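Local atomic coordinates of amino acid ABC transporter, periplasmic amino acid-binding protein, putative (Streptococcus pneumoniae, PDB entry 4I62), a protein that binds L-arginine between its two lobes and probably delivers it, as an extracellular lipoprotein, to an amino acid ABC transporter. Residues V42-P47 with S86-D91; A50-Q55 with V65-E70. One frame throughout, in Å; residues are numbered along the deposited sequence. Where two conformers were deposited one is given.

Overall arrangement
Both contacts belong to the lobe built on the parallel sheet of strands 40-45, 82-87 and 104-105, and contact 2 is nested inside the loop that contact 1 closes. Contact 1 is partly buried: it joins an outer strand of that sheet to its middle one and runs out to the bound arginine. Contact 2 is buried and combines a hairpin pair with the start of helix 67-79; its polar end is a close pair of carboxylates, where contact 1 uses one amide. Their centres lie about 12 Å apart, and they touch at several points, among them L45 CD1 on I69 CD1, 3.7 Å apart. N46 and F90 from contact 1 and E53 from contact 2 all reach the arginine.

Contact 1: residues V42-P47 with S86-D91. With ARG (arginine), chain B.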
ATOM      1  N   VAL A  42      -9.343   4.543  15.125  1.00 10.70           N
ATOM      2  CA  VAL A  42      -7.895   4.345  15.057  1.00 10.73           C
ATOM      3  C   VAL A  42      -7.533   3.553  13.812  1.00  9.56           C
ATOM      4  O   VAL A  42      -8.002   2.433  13.627  1.00 10.48           O
ATOM      5  CB  VAL A  42      -7.380   3.621  16.324  1.00 12.22           C
ATOM      6  CG1 VAL A  42      -5.861   3.483  16.256  1.00 12.79           C
ATOM      7  CG2 VAL A  42      -7.767   4.369  17.619  1.00 13.61           C
ATOM      8  N   VAL A  43      -6.743   4.163  12.939  1.00  9.16           N
ATOM      9  CA  VAL A  43      -6.389   3.569  11.640  1.00  8.11           C
ATOM     10  C   VAL A  43      -4.895   3.263  11.594  1.00  8.79           C
ATOM     11  O   VAL A  43      -4.062   4.164  11.686  1.00  9.55           O
ATOM     12  CB  VAL A  43      -6.762   4.545  10.510  1.00  9.06           C
ATOM     13  CG1 VAL A  43      -6.298   4.002   9.135  1.00  9.87           C
ATOM     14  CG2 VAL A  43      -8.292   4.792  10.463  1.00 10.42           C
ATOM     15  N   ALA A  44      -4.596   1.992  11.427  1.00  8.27           N
ATOM     16  CA  ALA A  44      -3.204   1.529  11.265  1.00  8.88           C
ATOM     17  C   ALA A  44      -2.756   1.663   9.822  1.00  7.86           C
ATOM     18  O   ALA A  44      -3.504   1.301   8.899  1.00  8.42           O
ATOM     19  CB  ALA A  44      -3.068   0.089  11.724  1.00 10.01           C
ATOM     20  N   LEU A  45      -1.525   2.127   9.625  1.00  8.05           N
ATOM     21  CA  LEU A  45      -0.998   2.280   8.280  1.00  7.63           C
ATOM     22  C   LEU A  45       0.530   2.428   8.325  1.00  8.06           C
ATOM     23  O   LEU A  45       1.103   2.772   9.362  1.00  8.81           O
ATOM     24  CB  LEU A  45      -1.637   3.448   7.531  1.00  8.51           C
ATOM     25  CG  LEU A  45      -1.222   4.860   7.933  1.00 12.13           C
ATOM     26  CD1 LEU A  45      -1.921   5.853   7.040  1.00 14.94           C
ATOM     27  CD2 LEU A  45      -1.375   5.252   9.397  1.00 14.00           C
ATOM     28  N   ASN A  46       1.167   2.197   7.182  1.00  7.79           N
ATOM     29  CA  ASN A  46       2.609   2.379   7.037  1.00  8.25           C
ATOM     30  C   ASN A  46       2.862   3.480   6.008  1.00  8.25           C
ATOM     31  O   ASN A  46       2.700   3.242   4.796  1.00  8.93           O
ATOM     32  CB  ASN A  46       3.230   1.069   6.580  1.00  8.51           C
ATOM     33  CG  ASN A  46       4.681   1.251   6.192  1.00  8.76           C
ATOM     34  OD1 ASN A  46       5.084   0.971   5.043  1.00 10.45           O
ATOM     35  ND2 ASN A  46       5.460   1.796   7.113  1.00 10.95           N
ATOM     36  N   PRO A  47       3.248   4.692   6.463  1.00  9.74           N
ATOM     37  CA  PRO A  47       3.274   5.860   5.562  1.00  9.98           C
ATOM     38  C   PRO A  47       4.564   6.005   4.708  1.00 10.60           C
ATOM     39  O   PRO A  47       5.281   7.003   4.776  1.00 12.98           O
ATOM     40  CB  PRO A  47       3.121   7.034   6.528  1.00 12.91           C
ATOM     41  CG  PRO A  47       3.833   6.570   7.762  1.00 13.79           C
ATOM     42  CD  PRO A  47       3.460   5.100   7.867  1.00 11.29           C
ATOM     43  N   SER A  86      -2.323   5.610  13.347  1.00 10.64           N
ATOM     44  CA  SER A  86      -1.382   4.795  14.095  1.00 10.91           C
ATOM     45  C   SER A  86      -0.328   4.297  13.126  1.00 10.23           C
ATOM     46  O   SER A  86      -0.449   3.204  12.533  1.00 10.25           O
ATOM     47  CB  SER A  86      -2.117   3.617  14.721  1.00 12.93           C
ATOM     48  OG  SER A  86      -1.280   2.937  15.641  1.00 15.93           O
ATOM     49  N   PRO A  87       0.692   5.115  12.864  1.00 11.59           N
ATOM     50  CA  PRO A  87       1.729   4.690  11.914  1.00 11.74           C
ATOM     51  C   PRO A  87       2.611   3.595  12.492  1.00 10.59           C
ATOM     52  O   PRO A  87       2.948   3.631  13.684  1.00 12.49           O
ATOM     53  CB  PRO A  87       2.525   5.967  11.644  1.00 12.77           C
ATOM     54  CG  PRO A  87       2.327   6.828  12.852  1.00 15.31           C
ATOM     55  CD  PRO A  87       0.951   6.469  13.397  1.00 13.17           C
ATOM     56  N   MET A  88       3.028   2.670  11.631  1.00 10.59           N
ATOM     57  CA  MET A  88       3.827   1.548  12.066  1.00 11.11           C
ATOM     58  C   MET A  88       4.415   0.864  10.852  1.00 10.36           C
ATOM     59  O   MET A  88       4.080   1.205   9.723  1.00 10.82           O
ATOM     60  CB  MET A  88       2.975   0.603  12.895  1.00 12.25           C
ATOM     61  CG  MET A  88       1.850  -0.045  12.099  1.00 12.72           C
ATOM     62  SD  MET A  88       0.714  -1.035  13.109  1.00 13.99           S
ATOM     63  CE  MET A  88      -0.079   0.185  14.115  1.00 15.44           C
ATOM     64  N   SER A  89       5.288  -0.087  11.091  1.00 11.18           N
ATOM     65  CA  SER A  89       5.799  -0.877   9.984  0.53 11.02           C
ATOM     66  C   SER A  89       4.694  -1.669   9.321  1.00 10.15           C
ATOM     67  O   SER A  89       3.747  -2.135   9.992  1.00 10.35           O
ATOM     68  CB  SER A  89       6.861  -1.847  10.485  0.53 14.64           C
ATOM     69  OG  SER A  89       6.299  -2.795  11.371  0.53 18.56           O
ATOM     70  N   PHE A  90       4.794  -1.843   8.000  1.00  9.56           N
ATOM     71  CA  PHE A  90       3.706  -2.528   7.309  1.00  9.27           C
ATOM     72  C   PHE A  90       3.457  -3.927   7.859  1.00 10.01           C
ATOM     73  O   PHE A  90       2.303  -4.365   7.999  1.00  9.60           O
ATOM     74  CB  PHE A  90       3.891  -2.593   5.807  1.00  9.35           C
ATOM     75  CG  PHE A  90       2.710  -3.239   5.125  1.00  9.10           C
ATOM     76  CD1 PHE A  90       1.507  -2.542   5.020  1.00  9.32           C
ATOM     77  CD2 PHE A  90       2.744  -4.556   4.652  1.00  9.64           C
ATOM     78  CE1 PHE A  90       0.408  -3.119   4.444  1.00  9.59           C
ATOM     79  CE2 PHE A  90       1.632  -5.126   4.098  1.00 10.50           C
ATOM     80  CZ  PHE A  90       0.461  -4.405   3.967  1.00 10.18           C
ATOM     81  N   ASP A  91       4.539  -4.618   8.186  1.00 10.61           N
ATOM     82  CA  ASP A  91       4.549  -5.980   8.734  0.53 11.53           C
ATOM     83  C   ASP A  91       3.663  -6.104   9.974  1.00 10.14           C
ATOM     84  O   ASP A  91       3.271  -7.212  10.343  1.00 12.25           O
ATOM     85  CB  ASP A  91       6.008  -6.401   9.055  0.53 11.91           C
ATOM     86  CG  ASP A  91       6.220  -7.901   9.005  0.53 13.39           C
ATOM     87  OD1 ASP A  91       5.516  -8.592   8.233  0.53 13.02           O
ATOM     88  OD2 ASP A  91       7.104  -8.384   9.736  0.53 15.01           O
TER
HETATM   89  N   ARG B 301      -0.645  -4.209  -1.389  1.00  7.22           N
HETATM   90  CA  ARG B 301       0.441  -4.920  -0.664  1.00  7.21           C
HETATM   91  C   ARG B 301      -0.118  -5.810   0.443  1.00  6.85           C
HETATM   92  O   ARG B 301      -1.272  -5.601   0.872  1.00  7.83           O
HETATM   93  CB  ARG B 301       1.490  -3.947  -0.160  1.00  7.22           C
HETATM   94  CG  ARG B 301       0.916  -2.836   0.723  1.00  7.27           C
HETATM   95  CD  ARG B 301       2.003  -2.061   1.438  1.00  6.76           C
HETATM   96  NE  ARG B 301       1.451  -0.846   2.009  1.00  7.20           N
HETATM   97  CZ  ARG B 301       2.126   0.033   2.721  1.00  6.86           C
HETATM   98  NH1 ARG B 301       1.508   1.105   3.206  1.00  7.89           N
HETATM   99  NH2 ARG B 301       3.421  -0.161   2.962  1.00  7.69           N
HETATM  100  OXT ARG B 301       0.661  -6.705   0.911  1.00  7.84           O
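N46 reaches across to the chain at M88-F90 with its carboxamide. CG lies anti to the backbone N (chi1 171°), which carries the amide over the 88-90 backbone; ND2 donates to M88 O at 3.0 Å, with the acceptor somewhat out of the amide plane. That bond fixes the flip of the amide and turns OD1 to the ligand, whose NH2 donates to it at 2.9 Å; Q156 NE2 is its second donor. The arginine's NH1 donates to N46 O, so one residue holds two guanidinium nitrogens. F90 meets N46 CB at its ring edge, while ARG CD sits 3.5 Å above the ring centre, over a face; amide and ring planes stand 57° apart. Farther back, M88 bends at chi3 (67°) and brings CE to within 3.8 Å of A44 CB. P87 CB rests on P47 CD at 4.0 Å. The backbones pair as parallel strands: S86 N bonds to V43 O, L45 N more loosely to S86 O, and M88 N to L45 O. Strand 40-45 is the middle strand; V42 and A44 also bond through their backbones to L104. V93 of helix 90-98 packs against A44 and M88, and I64 of strand 61-65 touches both prolines.

Contact 2: residues A50-Q55 with V65-E70; sequences APFEYQ and VGSDIE
V65 sets its CG2 methyl over one face of the Y54 ring, 3.7 Å from the centroid and 21° off the normal, a CH-pi contact shifted toward the CE2-CZ rim. Y54 has its CG between backbone N and carbonyl carbon (chi1 59°), which folds the ring back alongside V65 and G66. Their backbones make Y54 and V65 an antiparallel hydrogen-bonded pair, Y54 N to V65 O and V65 N to Y54 O, both 2.9 Å. The chain here is the beta-hairpin 54-58/61-65 leading straight into helix 67-79; just before the hairpin, F52 and E53 both face F49 in a classic beta bulge. G66 is the helix N-cap, its CA 3.4 Å from P51 O. Past it, the first-turn amides are taken up by the facing chain: S67 N donates to P51 O and D68 N to F52 O, the latter on a lone pair in the carbonyl plane. The F52 ring turns an edge to D68 OD1 and meets Y126 and Y227 edge-to-face. E53, bent at chi2, lays its carboxylate near that of D68, the planes 29° apart and E53 OE1 2.5 Å from D68 OD2; one of the acids probably carries a proton. G108 N also donates to D68 OD2, while E53 OE2 accepts from NH1 of the bound arginine. I69 CD1 packs against E53 CB at 3.5 Å.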
ATOM      1  N   ALA A  50       3.424   6.221  -1.282  1.00  8.94           N
ATOM      2  CA  ALA A  50       2.723   7.206  -2.096  1.00  9.04           C
ATOM      3  C   ALA A  50       2.162   6.506  -3.338  1.00  8.76           C
ATOM      4  O   ALA A  50       2.851   5.668  -3.944  1.00  9.44           O
ATOM      5  CB  ALA A  50       3.660   8.328  -2.516  1.00 11.14           C
ATOM      6  N   PRO A  51       0.954   6.871  -3.777  1.00  8.95           N
ATOM      7  CA  PRO A  51       0.141   8.027  -3.346  1.00  9.35           C
ATOM      8  C   PRO A  51      -0.790   7.752  -2.153  1.00  8.77           C
ATOM      9  O   PRO A  51      -1.472   8.677  -1.679  1.00  9.61           O
ATOM     10  CB  PRO A  51      -0.712   8.326  -4.610  1.00 11.15           C
ATOM     11  CG  PRO A  51      -0.891   6.959  -5.223  1.00 11.14           C
ATOM     12  CD  PRO A  51       0.438   6.286  -5.036  1.00 10.02           C
ATOM     13  N   PHE A  52      -0.847   6.506  -1.703  1.00  8.09           N
ATOM     14  CA  PHE A  52      -1.852   6.085  -0.711  1.00  8.16           C
ATOM     15  C   PHE A  52      -1.577   6.659   0.677  1.00  7.56           C
ATOM     16  O   PHE A  52      -2.478   7.241   1.323  1.00  7.91           O
ATOM     17  CB  PHE A  52      -1.964   4.558  -0.728  1.00  7.94           C
ATOM     18  CG  PHE A  52      -2.386   4.062  -2.074  1.00  8.12           C
ATOM     19  CD1 PHE A  52      -3.721   4.165  -2.460  1.00  9.79           C
ATOM     20  CD2 PHE A  52      -1.442   3.636  -3.009  1.00  9.57           C
ATOM     21  CE1 PHE A  52      -4.115   3.813  -3.734  1.00 12.58           C
ATOM     22  CE2 PHE A  52      -1.843   3.299  -4.294  1.00 11.67           C
ATOM     23  CZ  PHE A  52      -3.171   3.390  -4.652  1.00 12.92           C
ATOM     24  N   GLU A  53      -0.343   6.514   1.166  1.00  7.87           N
ATOM     25  CA  GLU A  53       0.079   7.156   2.425  1.00  8.43           C
ATOM     26  C   GLU A  53       1.579   7.397   2.357  1.00  8.25           C
ATOM     27  O   GLU A  53       2.332   6.495   1.970  1.00  8.97           O
ATOM     28  CB  GLU A  53      -0.290   6.330   3.659  1.00  8.69           C
ATOM     29  CG  GLU A  53       0.093   4.852   3.578  1.00  8.96           C
ATOM     30  CD  GLU A  53      -0.941   3.991   2.897  1.00  8.14           C
ATOM     31  OE1 GLU A  53      -2.145   4.393   3.033  1.00  8.70           O
ATOM     32  OE2 GLU A  53      -0.624   2.936   2.282  1.00  8.38           O
ATOM     33  N   TYR A  54       2.007   8.582   2.767  1.00  8.76           N
ATOM     34  CA  TYR A  54       3.419   8.924   2.696  1.00  8.93           C
ATOM     35  C   TYR A  54       3.652  10.101   3.622  1.00  9.81           C
ATOM     36  O   TYR A  54       2.720  10.731   4.135  1.00 10.15           O
ATOM     37  CB  TYR A  54       3.841   9.218   1.246  1.00 10.19           C
ATOM     38  CG  TYR A  54       3.108  10.362   0.549  1.00 10.05           C
ATOM     39  CD1 TYR A  54       1.856  10.136  -0.037  1.00 10.75           C
ATOM     40  CD2 TYR A  54       3.675  11.643   0.441  1.00 12.41           C
ATOM     41  CE1 TYR A  54       1.203  11.130  -0.714  1.00 12.15           C
ATOM     42  CE2 TYR A  54       2.995  12.657  -0.214  1.00 12.07           C
ATOM     43  CZ  TYR A  54       1.771  12.395  -0.789  1.00 12.41           C
ATOM     44  OH  TYR A  54       1.080  13.385  -1.458  1.00 14.84           O
ATOM     45  N   GLN A  55       4.931  10.391   3.842  1.00 11.41           N
ATOM     46  CA  GLN A  55       5.335  11.543   4.637  0.53 11.36           C
ATOM     47  C   GLN A  55       5.693  12.690   3.723  1.00 12.17           C
ATOM     48  O   GLN A  55       6.513  12.535   2.796  1.00 14.41           O
ATOM     49  CB  GLN A  55       6.522  11.217   5.541  0.53 15.62           C
ATOM     50  CG  GLN A  55       6.242  10.171   6.603  0.53 19.37           C
ATOM     51  CD  GLN A  55       7.411  10.004   7.548  0.53 22.02           C
ATOM     52  OE1 GLN A  55       7.624  10.829   8.438  0.53 27.68           O
ATOM     53  NE2 GLN A  55       8.186   8.950   7.352  0.53 23.27           N
ATOM     54  N   VAL A  65       0.202  12.025   4.912  1.00  9.32           N
ATOM     55  CA  VAL A  65      -0.815  12.456   3.970  1.00  9.86           C
ATOM     56  C   VAL A  65      -1.026  11.358   2.932  1.00  8.03           C
ATOM     57  O   VAL A  65      -0.246  10.411   2.857  1.00  9.22           O
ATOM     58  CB  VAL A  65      -0.386  13.765   3.249  1.00 11.09           C
ATOM     59  CG1 VAL A  65      -0.194  14.905   4.235  1.00 13.46           C
ATOM     60  CG2 VAL A  65       0.869  13.550   2.454  1.00 13.69           C
ATOM     61  N   GLY A  66      -2.073  11.499   2.130  1.00  8.80           N
ATOM     62  CA  GLY A  66      -2.290  10.635   0.979  1.00  9.02           C
ATOM     63  C   GLY A  66      -3.752  10.256   0.786  1.00  8.24           C
ATOM     64  O   GLY A  66      -4.625  10.584   1.620  1.00  8.45           O
ATOM     65  N   SER A  67      -4.042   9.539  -0.301  1.00  8.42           N
ATOM     66  CA  SER A  67      -5.433   9.239  -0.595  1.00  8.19           C
ATOM     67  C   SER A  67      -6.085   8.343   0.450  1.00  7.92           C
ATOM     68  O   SER A  67      -7.293   8.459   0.682  1.00  8.38           O
ATOM     69  CB  SER A  67      -5.563   8.624  -1.983  1.00  9.35           C
ATOM     70  OG  SER A  67      -4.818   7.431  -2.102  1.00  9.24           O
ATOM     71  N   ASP A  68      -5.323   7.454   1.098  1.00  7.63           N
ATOM     72  CA  ASP A  68      -5.893   6.610   2.135  1.00  7.07           C
ATOM     73  C   ASP A  68      -6.187   7.444   3.388  1.00  7.65           C
ATOM     74  O   ASP A  68      -7.089   7.106   4.159  1.00  7.54           O
ATOM     75  CB  ASP A  68      -4.924   5.480   2.546  1.00  7.68           C
ATOM     76  CG  ASP A  68      -5.001   4.238   1.665  1.00  7.62           C
ATOM     77  OD1 ASP A  68      -5.934   4.111   0.855  1.00  8.23           O
ATOM     78  OD2 ASP A  68      -4.124   3.347   1.858  1.00  7.90           O
ATOM     79  N   ILE A  69      -5.421   8.516   3.622  1.00  7.62           N
ATOM     80  CA  ILE A  69      -5.699   9.402   4.752  1.00  8.22           C
ATOM     81  C   ILE A  69      -7.025  10.133   4.470  1.00  8.12           C
ATOM     82  O   ILE A  69      -7.863  10.294   5.368  1.00  8.41           O
ATOM     83  CB  ILE A  69      -4.555  10.421   4.992  1.00  8.57           C
ATOM     84  CG1 ILE A  69      -3.327   9.768   5.602  1.00 11.17           C
ATOM     85  CG2 ILE A  69      -5.016  11.543   5.915  1.00 11.56           C
ATOM     86  CD1 ILE A  69      -2.658   8.677   4.831  1.00 11.19           C
ATOM     87  N   GLU A  70      -7.238  10.572   3.226  1.00  8.23           N
ATOM     88  CA  GLU A  70      -8.507  11.221   2.882  1.00  9.12           C
ATOM     89  C   GLU A  70      -9.682  10.249   2.993  1.00  8.38           C
ATOM     90  O   GLU A  70     -10.761  10.637   3.460  1.00  8.57           O
ATOM     91  CB  GLU A  70      -8.387  11.854   1.496  1.00  9.68           C
ATOM     92  CG  GLU A  70      -7.311  12.935   1.427  1.00 10.62           C
ATOM     93  CD  GLU A  70      -7.545  14.039   2.442  1.00 11.82           C
ATOM     94  OE1 GLU A  70      -8.673  14.570   2.469  1.00 13.50           O
ATOM     95  OE2 GLU A  70      -6.633  14.384   3.222  1.00 13.82           O
TER